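Local coordinates for protein ubiquitin-conjugating enzyme E2 U (Homo sapiens, PDB 1YRV) that catalyses the covalent attachment of ubiquitin to other proteins, this piece being its ubiquitin-conjugating (UBC) core domain, at residues 74-79 / 87-92; 110-115 / 129-134. All coordinates share one frame; numbering follows the deposited sequence.

Contact 1 (74-79 / 87-92); sequences LTIHFT and PVVKFI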
loop_
_atom_site.group_PDB
_atom_site.type_symbol
_atom_site.label_atom_id
_atom_site.label_comp_id
_atom_site.label_asym_id
_atom_site.label_seq_id
_atom_site.Cartn_x
_atom_site.Cartn_y
_atom_site.Cartn_z
ATOM N N LEU A 74 -5.105 -3.278 -2.987
ATOM C CA LEU A 74 -3.750 -3.769 -3.154
ATOM C C LEU A 74 -3.545 -5.174 -2.612
ATOM O O LEU A 74 -4.421 -5.750 -1.970
ATOM C CB LEU A 74 -2.823 -2.836 -2.374
ATOM C CG LEU A 74 -3.049 -1.343 -2.524
ATOM C CD1 LEU A 74 -2.757 -0.615 -1.220
ATOM C CD2 LEU A 74 -2.190 -0.835 -3.645
ATOM N N THR A 75 -2.374 -5.726 -2.908
ATOM C CA THR A 75 -1.972 -6.991 -2.327
ATOM C C THR A 75 -0.606 -6.652 -1.730
ATOM O O THR A 75 0.172 -5.861 -2.301
ATOM C CB THR A 75 -1.792 -8.169 -3.335
ATOM O OG1 THR A 75 -0.749 -7.854 -4.255
ATOM C CG2 THR A 75 -3.059 -8.472 -4.062
ATOM N N ILE A 76 -0.313 -7.243 -0.576
ATOM C CA ILE A 76 0.975 -7.008 0.082
ATOM C C ILE A 76 1.643 -8.367 0.318
ATOM O O ILE A 76 1.098 -9.228 1.015
ATOM C CB ILE A 76 0.782 -6.271 1.437
ATOM C CG1 ILE A 76 0.073 -4.929 1.181
ATOM C CG2 ILE A 76 2.125 -6.078 2.139
ATOM C CD1 ILE A 76 -0.040 -4.069 2.394
ATOM N N HIS A 77 2.799 -8.559 -0.298
ATOM C CA HIS A 77 3.536 -9.785 -0.152
ATOM C C HIS A 77 4.759 -9.592 0.721
ATOM O O HIS A 77 5.698 -8.894 0.359
ATOM C CB HIS A 77 3.972 -10.298 -1.511
ATOM C CG HIS A 77 5.115 -11.259 -1.443
ATOM N ND1 HIS A 77 4.993 -12.525 -0.911
ATOM C CD2 HIS A 77 6.416 -11.122 -1.797
ATOM C CE1 HIS A 77 6.168 -13.127 -0.939
ATOM N NE2 HIS A 77 7.048 -12.298 -1.470
ATOM N N PHE A 78 4.698 -10.175 1.908
ATOM C CA PHE A 78 5.821 -10.171 2.835
ATOM C C PHE A 78 6.699 -11.389 2.518
ATOM O O PHE A 78 6.260 -12.338 1.848
ATOM C CB PHE A 78 5.340 -10.316 4.263
ATOM C CG PHE A 78 4.624 -9.120 4.764
ATOM C CD1 PHE A 78 3.245 -9.034 4.665
ATOM C CD2 PHE A 78 5.334 -8.065 5.351
ATOM C CE1 PHE A 78 2.576 -7.913 5.145
ATOM C CE2 PHE A 78 4.679 -6.927 5.836
ATOM C CZ PHE A 78 3.299 -6.839 5.746
ATOM N N THR A 79 7.930 -11.354 3.006
ATOM C CA THR A 79 8.876 -12.441 2.843
ATOM C C THR A 79 9.353 -12.900 4.247
ATOM O O THR A 79 9.198 -12.182 5.247
ATOM C CB THR A 79 10.117 -11.974 2.103
ATOM O OG1 THR A 79 10.837 -11.055 2.945
ATOM C CG2 THR A 79 9.751 -11.301 0.790
ATOM N N PRO A 87 7.664 -5.306 2.645
ATOM C CA PRO A 87 6.860 -6.235 1.852
ATOM C C PRO A 87 6.835 -5.698 0.422
ATOM O O PRO A 87 7.386 -4.628 0.148
ATOM C CB PRO A 87 5.472 -6.175 2.529
ATOM C CG PRO A 87 5.415 -4.769 3.079
ATOM C CD PRO A 87 6.843 -4.507 3.574
ATOM N N VAL A 88 6.263 -6.450 -0.504
ATOM C CA VAL A 88 6.136 -5.940 -1.862
ATOM C C VAL A 88 4.650 -5.589 -2.015
ATOM O O VAL A 88 3.775 -6.443 -1.825
ATOM C CB VAL A 88 6.460 -6.979 -2.934
ATOM C CG1 VAL A 88 6.097 -6.406 -4.307
ATOM C CG2 VAL A 88 7.951 -7.363 -2.902
ATOM N N VAL A 89 4.367 -4.341 -2.353
ATOM C CA VAL A 89 2.990 -3.906 -2.516
ATOM C C VAL A 89 2.702 -3.695 -4.007
ATOM O O VAL A 89 3.503 -3.096 -4.747
ATOM C CB VAL A 89 2.719 -2.566 -1.734
ATOM C CG1 VAL A 89 1.341 -2.017 -2.077
ATOM C CG2 VAL A 89 2.835 -2.794 -0.230
ATOM N N LYS A 90 1.559 -4.207 -4.433
ATOM C CA LYS A 90 1.140 -4.056 -5.800
ATOM C C LYS A 90 -0.331 -3.757 -5.891
ATOM O O LYS A 90 -1.134 -4.241 -5.084
ATOM C CB LYS A 90 1.434 -5.313 -6.594
ATOM C CG LYS A 90 2.892 -5.481 -6.916
ATOM C CD LYS A 90 3.157 -6.838 -7.547
ATOM C CE LYS A 90 4.649 -7.004 -7.856
ATOM N NZ LYS A 90 5.153 -5.858 -8.728
ATOM N N PHE A 91 -0.670 -2.938 -6.886
ATOM C CA PHE A 91 -2.048 -2.576 -7.155
ATOM C C PHE A 91 -2.656 -3.710 -7.956
ATOM O O PHE A 91 -2.122 -4.085 -8.984
ATOM C CB PHE A 91 -2.090 -1.289 -7.965
ATOM C CG PHE A 91 -2.422 -0.106 -7.153
ATOM C CD1 PHE A 91 -3.736 0.217 -6.914
ATOM C CD2 PHE A 91 -1.417 0.667 -6.583
ATOM C CE1 PHE A 91 -4.057 1.279 -6.105
ATOM C CE2 PHE A 91 -1.726 1.740 -5.765
ATOM C CZ PHE A 91 -3.047 2.051 -5.531
ATOM N N ILE A 92 -3.764 -4.260 -7.480
ATOM C CA ILE A 92 -4.411 -5.355 -8.181
ATOM C C ILE A 92 -4.704 -4.937 -9.621
ATOM O O ILE A 92 -4.411 -5.682 -10.565
ATOM C CB ILE A 92 -5.704 -5.782 -7.445
ATOM C CG1 ILE A 92 -5.324 -6.615 -6.219
ATOM C CG2 ILE A 92 -6.616 -6.564 -8.377
ATOM C CD1 ILE A 92 -6.295 -6.532 -5.071
HETATM O O HOH W 1 2.211 -7.707 -3.813
#
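Two phenylalanine rings, one near each end of this antiparallel strand pair, each carry an aliphatic group of the partner segment on one face. Over the Phe91 ring sits methyl CD2 of Leu74, 3.3 Å from the centroid and only 10° off the ring normal, a CH-pi contact centred on the face. At the other end CB of Pro87 lies over the Phe78 ring at 3.6 Å from its centroid, displaced toward the rim; Phe78 reaches back to it because CG stands beside its own backbone N (chi1 -70°), although its CB leads away from the partner. Pro87 CB also touches Ile76 CG2, at a tight 3.4 Å, so one methylene meets both the ring and the methyl. The His77 imidazole receives Val88 CG2 at its edge, and its ND1 is hydrogen-bonded to Glu54. Between the two phenylalanines along the strands, Ile76 and Val89 lie side by side, Ile76 CG1 being 3.8 Å from Val89 CG2, on the same buried sheet face as Leu74 and Phe91. Four backbone bonds knit the strands: Thr75 and Lys90 exchange N-H and C=O, as do His77 and Val88, whose Val88 N to His77 O bond is 2.7 Å. On the face of Thr75 and Lys90 a water donates to Val88 O at 2.8 Å and also bonds Thr75 OG1, while Thr75 CG2 packs on Ile92 CG1. The pair is the last hairpin of the four-stranded meander of the UBC fold, with strand 88-91 at its border. Strand 54-60 bonds the far side of strand 71-77 through Val57 and Trp55, and helix 124-135 covers the buried face, placing Leu128 on Ile76, Ile127 on Pro87 and Leu135 on Phe91.

Contact 2 (110-115 / 129-134); sequences DFLDNP and LALQVM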
loop_
_atom_site.group_PDB
_atom_site.type_symbol
_atom_site.label_atom_id
_atom_site.label_comp_id
_atom_site.label_asym_id
_atom_site.label_seq_id
_atom_site.Cartn_x
_atom_site.Cartn_y
_atom_site.Cartn_z
ATOM N N ASP A 110 9.174 5.490 -1.050
ATOM C CA ASP A 110 10.537 5.392 -0.543
ATOM C C ASP A 110 10.887 4.240 0.394
ATOM O O ASP A 110 11.802 3.463 0.102
ATOM C CB ASP A 110 10.936 6.696 0.127
ATOM C CG ASP A 110 11.256 7.743 -0.871
ATOM O OD1 ASP A 110 12.243 8.505 -0.651
ATOM O OD2 ASP A 110 10.507 7.797 -1.890
ATOM N N PHE A 111 10.181 4.154 1.518
ATOM C CA PHE A 111 10.445 3.119 2.497
ATOM C C PHE A 111 10.207 1.728 1.966
ATOM O O PHE A 111 10.477 0.738 2.647
ATOM C CB PHE A 111 9.629 3.349 3.766
ATOM C CG PHE A 111 8.180 2.999 3.644
ATOM C CD1 PHE A 111 7.739 1.687 3.804
ATOM C CD2 PHE A 111 7.241 3.996 3.428
ATOM C CE1 PHE A 111 6.351 1.365 3.754
ATOM C CE2 PHE A 111 5.856 3.702 3.373
ATOM C CZ PHE A 111 5.417 2.383 3.538
ATOM N N LEU A 112 9.746 1.656 0.726
ATOM C CA LEU A 112 9.491 0.379 0.115
ATOM C C LEU A 112 10.534 0.062 -0.923
ATOM O O LEU A 112 10.885 -1.100 -1.121
ATOM C CB LEU A 112 8.112 0.363 -0.528
ATOM C CG LEU A 112 6.893 0.260 0.385
ATOM C CD1 LEU A 112 5.718 0.057 -0.532
ATOM C CD2 LEU A 112 6.984 -0.932 1.371
ATOM N N ASP A 113 11.057 1.106 -1.556
ATOM C CA ASP A 113 12.036 0.946 -2.632
ATOM C C ASP A 113 13.430 1.361 -2.259
ATOM O O ASP A 113 14.393 0.932 -2.877
ATOM C CB ASP A 113 11.623 1.771 -3.848
ATOM C CG ASP A 113 10.172 1.590 -4.202
ATOM O OD1 ASP A 113 9.657 0.482 -4.012
ATOM O OD2 ASP A 113 9.547 2.553 -4.677
ATOM N N ASN A 114 13.544 2.217 -1.261
ATOM C CA ASN A 114 14.863 2.650 -0.862
ATOM C C ASN A 114 15.251 1.902 0.412
ATOM O O ASN A 114 14.643 2.103 1.453
ATOM C CB ASN A 114 14.854 4.154 -0.623
ATOM C CG ASN A 114 16.242 4.708 -0.421
ATOM O OD1 ASN A 114 17.183 3.980 -0.072
ATOM N ND2 ASN A 114 16.377 6.010 -0.606
ATOM N N PRO A 115 16.265 1.015 0.334
ATOM C CA PRO A 115 16.734 0.225 1.479
ATOM C C PRO A 115 17.053 1.089 2.691
ATOM O O PRO A 115 16.754 0.708 3.816
ATOM C CB PRO A 115 17.961 -0.490 0.922
ATOM C CG PRO A 115 17.602 -0.705 -0.511
ATOM C CD PRO A 115 17.025 0.665 -0.878
ATOM N N LEU A 129 -1.261 2.839 7.210
ATOM C CA LEU A 129 -1.533 4.260 7.377
ATOM C C LEU A 129 -0.605 5.043 6.473
ATOM O O LEU A 129 -1.046 5.969 5.793
ATOM C CB LEU A 129 -1.334 4.718 8.833
ATOM C CG LEU A 129 -2.121 3.962 9.934
ATOM C CD1 LEU A 129 -1.675 4.434 11.294
ATOM C CD2 LEU A 129 -3.649 4.156 9.763
ATOM N N ALA A 130 0.679 4.691 6.429
ATOM C CA ALA A 130 1.575 5.457 5.562
ATOM C C ALA A 130 1.099 5.402 4.113
ATOM O O ALA A 130 1.055 6.440 3.428
ATOM C CB ALA A 130 3.039 4.955 5.662
ATOM N N LEU A 131 0.743 4.207 3.642
ATOM C CA LEU A 131 0.243 4.027 2.263
ATOM C C LEU A 131 -0.930 4.958 1.984
ATOM O O LEU A 131 -0.974 5.642 0.966
ATOM C CB LEU A 131 -0.213 2.576 2.050
ATOM C CG LEU A 131 0.620 1.615 1.176
ATOM C CD1 LEU A 131 2.066 1.907 1.289
ATOM C CD2 LEU A 131 0.312 0.190 1.596
ATOM N N GLN A 132 -1.892 4.960 2.889
ATOM C CA GLN A 132 -3.051 5.817 2.741
ATOM C C GLN A 132 -2.661 7.261 2.490
ATOM O O GLN A 132 -3.090 7.845 1.518
ATOM C CB GLN A 132 -3.923 5.729 3.986
ATOM C CG GLN A 132 -5.152 6.570 3.892
ATOM C CD GLN A 132 -6.088 6.368 5.078
ATOM O OE1 GLN A 132 -5.829 6.844 6.184
ATOM N NE2 GLN A 132 -7.168 5.631 4.856
ATOM N N VAL A 133 -1.822 7.828 3.346
ATOM C CA VAL A 133 -1.432 9.211 3.164
ATOM C C VAL A 133 -0.635 9.480 1.907
ATOM O O VAL A 133 -0.927 10.427 1.171
ATOM C CB VAL A 133 -0.617 9.714 4.333
ATOM C CG1 VAL A 133 -0.232 11.171 4.100
ATOM C CG2 VAL A 133 -1.431 9.559 5.621
ATOM N N MET A 134 0.370 8.651 1.663
ATOM C CA MET A 134 1.224 8.809 0.510
ATOM C C MET A 134 0.466 8.627 -0.787
ATOM O O MET A 134 0.565 9.452 -1.672
ATOM C CB MET A 134 2.396 7.815 0.584
ATOM C CG MET A 134 3.235 7.879 1.881
ATOM S SD MET A 134 4.957 7.121 1.804
ATOM C CE MET A 134 5.565 7.502 3.587
#
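Phe111 drives its ring toward helix 124-135, where Ala130, Leu131 and Met134 receive its outer end. CG of Phe111 is set between the backbone N and the carbonyl carbon (chi1 76°), and from there the ring projects with CE2 and CZ foremost. Met134 comes in at the ring edge: its methyl CE lies near the ring plane, 3.8 Å from Phe111 CE2. The sulfur SD is 5.1 Å from the Phe111 centroid and 79° off the normal, a Met-aromatic contact made from the edge. Met134 is extended beyond CG, which carries its thioether out from the helix to this edge, and the two side chains meet at a slant. One turn earlier in the helix, Ala130 offers its CB to the same ring carbon, at 3.8 Å from Phe111 CE2; the methyl meets the ring obliquely, through CE2 and CZ. Leu131 lies across Phe111 at about a right angle, with CD1 4.1 Å from Phe111 CZ. Leu131 CD1 also lies 4.5 Å from Leu112 CD1, a looser contact. No hydrogen bond crosses the interface; apolar packing and the Met-aromatic contact join the two segments. The short helix 110-113 follows closely on Cys108, the predicted thioester cysteine, and here it packs on the long helix that lies across the sheet of the UBC core. Tyr122 stacks on the Phe111 ring, and Ile109 touches Met134. Beyond the interface, Leu131 rests on Ile59 of strand 54-60, while Gln132 and Leu129 reach Ile43 of strand 43-47.

In the fold
Both contacts are partly buried in one UBC core, with centres about 12 Å apart, and helix 124-135 serves both: it covers the buried face of the hairpin in contact 1 and is itself one partner in contact 2. Contact 1 is the larger, burying 573 Å² against 171 Å², and joins paired backbones, with a buried hydrophobic face and a more polar, watered one. Contact 2 relies on side chains alone, gathered round one aromatic ring. The two meet where Leu112 packs on Val89 and on the backbone O of Pro87, and where Leu131 touches Leu74, so the sheet touches both the short helix after the predicted active-site cysteine and helix 124-135.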